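PDB 2WAN: pullulanase from Bacillus acidopullulyticus, which catalyses the hydrolysis of alpha-1,6-glucosidic linkages in pullulan and in branched polysaccharides such as amylopectin. Local coordinates for residues A[142-156]-A[277-291]. Sequence-based numbering, arbitrary orientation.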
loop_
_atom_site.group_PDB
_atom_site.type_symbol
_atom_site.label_atom_id
_atom_site.label_comp_id
_atom_site.label_asym_id
_atom_site.label_seq_id
_atom_site.Cartn_x
_atom_site.Cartn_y
_atom_site.Cartn_z
ATOM N N PHE A 142 -22.093 35.805 3.151
ATOM C CA PHE A 142 -20.921 35.347 2.390
ATOM C C PHE A 142 -20.855 35.970 1.005
ATOM O O PHE A 142 -21.875 36.080 0.325
ATOM C CB PHE A 142 -20.910 33.823 2.260
ATOM C CG PHE A 142 -20.390 33.116 3.472
ATOM C CD1 PHE A 142 -19.030 32.886 3.624
ATOM C CD2 PHE A 142 -21.263 32.668 4.461
ATOM C CE1 PHE A 142 -18.537 32.222 4.743
ATOM C CE2 PHE A 142 -20.780 32.001 5.586
ATOM C CZ PHE A 142 -19.415 31.781 5.730
ATOM N N THR A 143 -19.646 36.363 0.601
ATOM C CA THR A 143 -19.385 36.874 -0.753
ATOM C C THR A 143 -18.212 36.152 -1.421
ATOM O O THR A 143 -17.271 35.719 -0.747
ATOM C CB THR A 143 -19.086 38.395 -0.767
ATOM O OG1 THR A 143 -18.012 38.687 0.137
ATOM C CG2 THR A 143 -20.324 39.202 -0.368
ATOM N N VAL A 144 -18.287 36.030 -2.745
ATOM C CA VAL A 144 -17.199 35.476 -3.555
ATOM C C VAL A 144 -16.920 36.425 -4.723
ATOM O O VAL A 144 -17.849 36.865 -5.411
ATOM C CB VAL A 144 -17.535 34.042 -4.078
ATOM C CG1 VAL A 144 -16.527 33.576 -5.130
ATOM C CG2 VAL A 144 -17.581 33.042 -2.926
ATOM N N ILE A 145 -15.643 36.750 -4.923
ATOM C CA ILE A 145 -15.221 37.584 -6.042
ATOM C C ILE A 145 -14.092 36.914 -6.841
ATOM O O ILE A 145 -13.176 36.316 -6.268
ATOM C CB ILE A 145 -14.847 38.880 -5.636
ATOM C CG1 ILE A 145 -14.671 39.774 -6.840
ATOM C CG2 ILE A 145 -13.601 38.847 -4.848
ATOM C CD1 ILE A 145 -14.530 41.099 -6.502
ATOM N N ASP A 146 -14.184 36.993 -8.163
ATOM C CA ASP A 146 -13.056 36.663 -9.027
ATOM C C ASP A 146 -12.167 37.900 -9.152
ATOM O O ASP A 146 -12.482 38.822 -9.910
ATOM C CB ASP A 146 -13.567 36.206 -10.398
ATOM C CG ASP A 146 -12.444 35.903 -11.387
ATOM O OD1 ASP A 146 -11.274 36.275 -11.145
ATOM O OD2 ASP A 146 -12.750 35.289 -12.425
ATOM N N LYS A 147 -11.064 37.919 -8.408
ATOM C CA LYS A 147 -10.160 39.074 -8.367
ATOM C C LYS A 147 -9.400 39.339 -9.673
ATOM O O LYS A 147 -8.834 40.424 -9.856
ATOM C CB LYS A 147 -9.178 38.966 -7.197
ATOM C CG LYS A 147 -9.812 39.187 -5.824
ATOM C CD LYS A 147 -8.827 39.788 -4.826
ATOM C CE LYS A 147 -7.779 38.779 -4.368
ATOM N NZ LYS A 147 -6.781 39.366 -3.427
ATOM N N THR A 148 -9.387 38.353 -10.567
ATOM C CA THR A 148 -8.757 38.499 -11.882
ATOM C C THR A 148 -9.576 39.423 -12.794
ATOM O O THR A 148 -9.018 40.316 -13.435
ATOM C CB THR A 148 -8.524 37.120 -12.560
ATOM O OG1 THR A 148 -7.766 36.284 -11.676
ATOM C CG2 THR A 148 -7.763 37.267 -13.878
ATOM N N THR A 149 -10.889 39.210 -12.830
ATOM C CA THR A 149 -11.791 39.968 -13.699
ATOM C C THR A 149 -12.601 41.031 -12.945
ATOM O O THR A 149 -13.292 41.845 -13.562
ATOM C CB THR A 149 -12.785 39.033 -14.437
ATOM O OG1 THR A 149 -13.653 38.406 -13.484
ATOM C CG2 THR A 149 -12.049 37.964 -15.229
ATOM N N GLY A 150 -12.537 41.004 -11.617
ATOM C CA GLY A 150 -13.336 41.901 -10.781
ATOM C C GLY A 150 -14.773 41.455 -10.574
ATOM O O GLY A 150 -15.502 42.070 -9.794
ATOM N N GLU A 151 -15.174 40.388 -11.266
ATOM C CA GLU A 151 -16.550 39.886 -11.243
ATOM C C GLU A 151 -16.953 39.297 -9.890
ATOM O O GLU A 151 -16.254 38.444 -9.334
ATOM C CB GLU A 151 -16.752 38.837 -12.343
ATOM C CG GLU A 151 -18.151 38.206 -12.383
ATOM C CD GLU A 151 -18.236 36.982 -13.289
ATOM O OE1 GLU A 151 -17.205 36.596 -13.883
ATOM O OE2 GLU A 151 -19.336 36.397 -13.407
ATOM N N LYS A 152 -18.087 39.764 -9.373
ATOM C CA LYS A 152 -18.692 39.193 -8.180
ATOM C C LYS A 152 -19.543 37.988 -8.564
ATOM O O LYS A 152 -20.261 38.013 -9.566
ATOM C CB LYS A 152 -19.548 40.238 -7.458
ATOM C CG LYS A 152 -18.753 41.355 -6.792
ATOM C CD LYS A 152 -19.693 42.383 -6.166
ATOM C CE LYS A 152 -18.942 43.403 -5.317
ATOM N NZ LYS A 152 -18.272 44.451 -6.137
ATOM N N ILE A 153 -19.434 36.918 -7.779
ATOM C CA ILE A 153 -20.264 35.733 -7.978
ATOM C C ILE A 153 -21.167 35.583 -6.758
ATOM O O ILE A 153 -20.670 35.447 -5.634
ATOM C CB ILE A 153 -19.420 34.447 -8.193
ATOM C CG1 ILE A 153 -18.483 34.623 -9.398
ATOM C CG2 ILE A 153 -20.338 33.233 -8.387
ATOM C CD1 ILE A 153 -17.409 33.542 -9.545
ATOM N N PRO A 154 -22.495 35.633 -6.967
ATOM C CA PRO A 154 -23.404 35.527 -5.822
ATOM C C PRO A 154 -23.363 34.154 -5.142
ATOM O O PRO A 154 -23.360 33.122 -5.820
ATOM C CB PRO A 154 -24.782 35.779 -6.444
ATOM C CG PRO A 154 -24.496 36.559 -7.701
ATOM C CD PRO A 154 -23.215 35.967 -8.211
ATOM N N VAL A 155 -23.305 34.170 -3.811
ATOM C CA VAL A 155 -23.496 32.976 -2.993
ATOM C C VAL A 155 -25.001 32.769 -2.825
ATOM O O VAL A 155 -25.695 33.635 -2.276
ATOM C CB VAL A 155 -22.810 33.119 -1.614
ATOM C CG1 VAL A 155 -23.101 31.907 -0.731
ATOM C CG2 VAL A 155 -21.300 33.327 -1.775
ATOM N N THR A 156 -25.501 31.632 -3.306
ATOM C CA THR A 156 -26.941 31.353 -3.326
ATOM C C THR A 156 -27.446 30.559 -2.114
ATOM O O THR A 156 -28.656 30.507 -1.856
ATOM C CB THR A 156 -27.363 30.613 -4.617
ATOM O OG1 THR A 156 -26.746 29.319 -4.667
ATOM C CG2 THR A 156 -26.972 31.419 -5.855
ATOM N N THR A 277 -22.911 27.375 -1.988
ATOM C CA THR A 277 -23.320 27.151 -3.369
ATOM C C THR A 277 -23.219 28.474 -4.110
ATOM O O THR A 277 -23.649 29.513 -3.597
ATOM C CB THR A 277 -24.741 26.564 -3.473
ATOM O OG1 THR A 277 -24.791 25.328 -2.755
ATOM C CG2 THR A 277 -25.130 26.298 -4.930
ATOM N N LEU A 278 -22.629 28.431 -5.304
ATOM C CA LEU A 278 -22.420 29.628 -6.121
ATOM C C LEU A 278 -23.396 29.685 -7.293
ATOM O O LEU A 278 -23.866 28.644 -7.768
ATOM C CB LEU A 278 -20.971 29.688 -6.620
ATOM C CG LEU A 278 -19.851 29.641 -5.576
ATOM C CD1 LEU A 278 -18.498 29.805 -6.272
ATOM C CD2 LEU A 278 -20.009 30.680 -4.458
ATOM N N ALA A 279 -23.708 30.901 -7.747
ATOM C CA ALA A 279 -24.631 31.095 -8.875
ATOM C C ALA A 279 -24.026 30.645 -10.204
ATOM O O ALA A 279 -24.731 30.122 -11.065
ATOM C CB ALA A 279 -25.095 32.556 -8.963
ATOM N N SER A 280 -22.714 30.835 -10.347
ATOM C CA SER A 280 -21.992 30.409 -11.546
ATOM C C SER A 280 -20.686 29.708 -11.167
ATOM O O SER A 280 -20.159 29.912 -10.066
ATOM C CB SER A 280 -21.698 31.609 -12.453
ATOM O OG SER A 280 -20.875 32.551 -11.783
ATOM N N ALA A 281 -20.178 28.903 -12.096
ATOM C CA ALA A 281 -18.919 28.164 -11.921
ATOM C C ALA A 281 -17.687 29.039 -12.185
ATOM O O ALA A 281 -17.494 29.508 -13.312
ATOM C CB ALA A 281 -18.909 26.950 -12.831
ATOM N N PRO A 282 -16.856 29.283 -11.151
ATOM C CA PRO A 282 -15.674 30.127 -11.360
ATOM C C PRO A 282 -14.628 29.474 -12.268
ATOM O O PRO A 282 -14.641 28.256 -12.452
ATOM C CB PRO A 282 -15.095 30.307 -9.952
ATOM C CG PRO A 282 -16.148 29.845 -9.002
ATOM C CD PRO A 282 -16.997 28.861 -9.746
ATOM N N ASP A 283 -13.755 30.300 -12.839
ATOM C CA ASP A 283 -12.627 29.848 -13.651
ATOM C C ASP A 283 -11.506 29.393 -12.711
ATOM O O ASP A 283 -10.974 30.192 -11.932
ATOM C CB ASP A 283 -12.169 31.009 -14.556
ATOM C CG ASP A 283 -11.075 30.613 -15.545
ATOM O OD1 ASP A 283 -10.199 29.780 -15.209
ATOM O OD2 ASP A 283 -11.088 31.166 -16.673
ATOM N N VAL A 284 -11.158 28.105 -12.778
ATOM C CA VAL A 284 -10.164 27.518 -11.862
ATOM C C VAL A 284 -8.737 28.057 -12.036
ATOM O O VAL A 284 -7.867 27.790 -11.196
ATOM C CB VAL A 284 -10.152 25.959 -11.904
ATOM C CG1 VAL A 284 -11.497 25.399 -11.441
ATOM C CG2 VAL A 284 -9.810 25.434 -13.288
ATOM N N THR A 285 -8.503 28.822 -13.111
ATOM C CA THR A 285 -7.203 29.478 -13.328
ATOM C C THR A 285 -7.131 30.893 -12.723
ATOM O O THR A 285 -6.068 31.525 -12.708
ATOM C CB THR A 285 -6.807 29.546 -14.844
ATOM O OG1 THR A 285 -7.650 30.485 -15.537
ATOM C CG2 THR A 285 -6.890 28.168 -15.526
ATOM N N HIS A 286 -8.258 31.381 -12.207
ATOM C CA HIS A 286 -8.356 32.765 -11.747
ATOM C C HIS A 286 -8.067 32.924 -10.257
ATOM O O HIS A 286 -7.976 31.937 -9.512
ATOM C CB HIS A 286 -9.743 33.332 -12.092
ATOM C CG HIS A 286 -9.911 33.706 -13.535
ATOM N ND1 HIS A 286 -8.982 33.396 -14.509
ATOM C CD2 HIS A 286 -10.919 34.349 -14.173
ATOM C CE1 HIS A 286 -9.405 33.841 -15.678
ATOM N NE2 HIS A 286 -10.579 34.422 -15.503
ATOM N N ASN A 287 -7.909 34.176 -9.830
ATOM C CA ASN A 287 -7.713 34.497 -8.425
ATOM C C ASN A 287 -9.067 34.664 -7.746
ATOM O O ASN A 287 -9.719 35.705 -7.879
ATOM C CB ASN A 287 -6.880 35.771 -8.284
ATOM C CG ASN A 287 -6.475 36.058 -6.848
ATOM O OD1 ASN A 287 -6.648 35.229 -5.949
ATOM N ND2 ASN A 287 -5.921 37.242 -6.629
ATOM N N LEU A 288 -9.497 33.629 -7.030
ATOM C CA LEU A 288 -10.831 33.621 -6.430
ATOM C C LEU A 288 -10.718 33.817 -4.926
ATOM O O LEU A 288 -9.832 33.246 -4.283
ATOM C CB LEU A 288 -11.577 32.320 -6.769
ATOM C CG LEU A 288 -11.507 31.769 -8.207
ATOM C CD1 LEU A 288 -12.042 30.350 -8.281
ATOM C CD2 LEU A 288 -12.231 32.672 -9.219
ATOM N N ASP A 289 -11.608 34.642 -4.374
ATOM C CA ASP A 289 -11.594 34.972 -2.948
ATOM C C ASP A 289 -12.975 34.815 -2.331
ATOM O O ASP A 289 -13.987 35.033 -2.995
ATOM C CB ASP A 289 -11.105 36.406 -2.723
ATOM C CG ASP A 289 -9.636 36.477 -2.366
ATOM O OD1 ASP A 289 -9.265 37.366 -1.569
ATOM O OD2 ASP A 289 -8.847 35.653 -2.874
ATOM N N VAL A 290 -13.001 34.429 -1.060
ATOM C CA VAL A 290 -14.250 34.325 -0.314
ATOM C C VAL A 290 -14.129 35.121 0.980
ATOM O O VAL A 290 -13.059 35.191 1.580
ATOM C CB VAL A 290 -14.657 32.839 -0.040
ATOM C CG1 VAL A 290 -13.620 32.138 0.817
ATOM C CG2 VAL A 290 -16.053 32.754 0.597
ATOM N N ALA A 291 -15.231 35.754 1.378
ATOM C CA ALA A 291 -15.296 36.488 2.632
ATOM C C ALA A 291 -16.692 36.357 3.224
ATOM O O ALA A 291 -17.635 35.950 2.536
ATOM C CB ALA A 291 -14.948 37.966 2.408
HETATM O O HOH W 1 -14.478 33.026 -12.541
#
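T143 and I145 face A291 and D289 as hydrogen-bonded antiparallel pairs, V144 and D146 face V290 and L288 as non-hydrogen-bonded ones, and the axes of strands 142-146 and 288-291 come within 4.8 Å of each other. The hairpin 142-156 is inserted between two strands of a mixed beta-sheet: its second arm pairs with 277-278 in a register shifted by one, through A279 N to P154 O and T156 N to T277 O. Strand 295-302 continues the sheet beyond 288-291. Of the four bonds between the first pair of strands, T143 N to A291 O is the shortest (2.8 Å).

On the buried face, V144, D146, V155, L278, L288 and V290 line up. CD2 of L278 lies 3.7 Å from CG2 of V144 and also touches CG2 of V155, bridging the two arms of the hairpin, and strand 295-302 adds I300 against V144 and V290. I153 lies against the loop after L278, its CD1 3.9 Å from CG of P282 and its CG2 beside OG of S280.

Beyond D146 and L288, polar groups join the loops 147-151 and 279-287. OD1 of D146 takes the backbone N of T148 in an Asx turn, while a water bonded to its OD2 links it to the backbone N of D283. K147 N donates to N287 O, and K147 itself, bent at chi3 (-73°), swings over N287 to a long salt bridge with D289. N287 OD1 is hydrogen-bonded to ND2 of N385, tying this end of the sheet to the carbohydrate-binding module 48. OG1 of T148 accepts a nearly straight bond from N287 N (2.8 Å). The same threonine sets CG2 over the H286 ring face in a CH-pi contact, 4.1 Å from the centroid.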